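Long-range contact in Thiol:disulfide interchange protein DsbL (Escherichia coli, PDB 3C7M), which introduces disulfide bonds into other periplasmic proteins and, together with DsbI, forms an essential disulfide in the arylsulfate sulfotransferase AssT: residues Y27-C32 and Q161-Y166. Numbering follows the deposited sequence. Where two conformers were deposited one is given.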
# COMPACT_ATOMS: atom_id res chain seq x y z
N TYR A 27 -7.46 -2.34 0.16
CA TYR A 27 -7.84 -3.60 -0.49
C TYR A 27 -9.19 -3.46 -1.22
O TYR A 27 -9.44 -4.15 -2.22
CB TYR A 27 -7.90 -4.73 0.54
CG TYR A 27 -9.17 -4.70 1.38
CD1 TYR A 27 -9.29 -3.85 2.47
CD2 TYR A 27 -10.25 -5.52 1.05
CE1 TYR A 27 -10.46 -3.80 3.22
CE2 TYR A 27 -11.41 -5.48 1.80
CZ TYR A 27 -11.52 -4.63 2.87
OH TYR A 27 -12.67 -4.61 3.60
N ALA A 28 -10.05 -2.57 -0.73
CA ALA A 28 -11.42 -2.45 -1.22
C ALA A 28 -11.58 -1.45 -2.37
O ALA A 28 -12.69 -1.19 -2.84
CB ALA A 28 -12.36 -2.10 -0.08
N CYS A 29 -10.46 -0.90 -2.83
CA CYS A 29 -10.51 0.13 -3.86
C CYS A 29 -10.22 -0.46 -5.23
O CYS A 29 -9.14 -1.01 -5.46
CB CYS A 29 -9.53 1.26 -3.55
SG CYS A 29 -9.39 2.43 -4.92
N PRO A 30 -11.18 -0.34 -6.17
CA PRO A 30 -10.98 -0.96 -7.48
C PRO A 30 -9.81 -0.37 -8.29
O PRO A 30 -9.12 -1.11 -9.00
CB PRO A 30 -12.32 -0.72 -8.20
CG PRO A 30 -12.90 0.46 -7.52
CD PRO A 30 -12.48 0.35 -6.08
N PHE A 31 -9.60 0.94 -8.19
CA PHE A 31 -8.49 1.59 -8.87
C PHE A 31 -7.13 1.19 -8.29
O PHE A 31 -6.15 1.05 -9.02
CB PHE A 31 -8.66 3.11 -8.91
CG PHE A 31 -9.50 3.59 -10.07
CD1 PHE A 31 -8.90 3.87 -11.30
CD2 PHE A 31 -10.87 3.77 -9.94
CE1 PHE A 31 -9.67 4.32 -12.38
CE2 PHE A 31 -11.64 4.22 -11.01
CZ PHE A 31 -11.04 4.49 -12.23
N CYS A 32 -7.07 0.97 -6.97
CA CYS A 32 -5.85 0.44 -6.36
C CYS A 32 -5.46 -0.90 -6.99
O CYS A 32 -4.30 -1.13 -7.30
CB CYS A 32 -6.00 0.28 -4.84
SG CYS A 32 -6.02 1.85 -3.96
N GLN A 161 -7.37 13.36 -3.24
CA GLN A 161 -7.83 12.83 -4.53
C GLN A 161 -8.11 11.32 -4.48
O GLN A 161 -8.05 10.64 -5.50
CB GLN A 161 -6.85 13.21 -5.65
CG GLN A 161 -5.38 12.85 -5.39
CD GLN A 161 -5.03 11.49 -5.93
OE1 GLN A 161 -5.09 11.25 -7.14
NE2 GLN A 161 -4.65 10.57 -5.05
N GLY A 162 -8.43 10.83 -3.29
CA GLY A 162 -8.81 9.44 -3.10
C GLY A 162 -7.62 8.51 -3.02
O GLY A 162 -6.49 8.94 -2.77
N VAL A 163 -7.88 7.22 -3.21
CA VAL A 163 -6.82 6.23 -3.35
C VAL A 163 -6.90 5.59 -4.74
O VAL A 163 -7.99 5.51 -5.32
CB VAL A 163 -6.85 5.16 -2.21
CG1 VAL A 163 -6.40 5.77 -0.89
CG2 VAL A 163 -8.25 4.54 -2.08
N PRO A 164 -5.77 5.13 -5.28
CA PRO A 164 -4.43 5.17 -4.70
C PRO A 164 -3.86 6.58 -4.63
O PRO A 164 -4.24 7.45 -5.42
CB PRO A 164 -3.59 4.33 -5.67
CG PRO A 164 -4.32 4.43 -6.97
CD PRO A 164 -5.77 4.49 -6.61
N ALA A 165 -2.97 6.79 -3.67
CA ALA A 165 -2.29 8.07 -3.51
C ALA A 165 -0.78 7.79 -3.47
O ALA A 165 -0.25 7.29 -2.46
CB ALA A 165 -2.78 8.78 -2.26
N TYR A 166 -0.10 8.11 -4.57
CA TYR A 166 1.35 7.96 -4.65
C TYR A 166 2.01 9.25 -4.23
O TYR A 166 1.78 10.30 -4.84
CB TYR A 166 1.78 7.59 -6.06
CG TYR A 166 1.26 6.27 -6.57
CD1 TYR A 166 0.04 6.20 -7.25
CD2 TYR A 166 1.99 5.09 -6.41
CE1 TYR A 166 -0.44 4.99 -7.75
CE2 TYR A 166 1.52 3.87 -6.92
CZ TYR A 166 0.30 3.84 -7.58
OH TYR A 166 -0.21 2.65 -8.08
O HOH W 1 -2.56 1.31 -6.67
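Cys32 overlaps the Val163-Pro164 peptide with its sulfur, SG lying 3.5 Å from Pro164 N and 3.7 Å from Pro164 CD, while the CB of Val163 turns its hydrogen roughly toward the same sulfur. With SG anti to its carbonyl carbon (chi1 -72°), Cys32 leans out from the first turn of helix 30-38 onto this cis peptide bond. Cys29 comes in next to it: its SG, anti to the backbone N (chi1 171°), sits 3.4 Å from Val163 O and 3.7 Å from Val163 CG2. Cys29 SG also accepts from Cys32 N (3.4 Å, N-H...S 159°) and so serves as the N-cap of helix 30-38. Phe31 adds its CB, 3.9 Å from Pro164 CD. Within 161-166, Gln161 NE2 donates to Pro164 O (3.2 Å), a carbonyl that Thr176 OG1 also binds, so that two side chains grip this oxygen just past the cis bond. A water bridges Cys32 O, to which it donates, and Tyr166 OH, joining the helix to strand 165-168. Two unlinked thiols against a cis-proline loop form the reduced CxxC active site characteristic of the thioredoxin fold, here in its DsbA-like form.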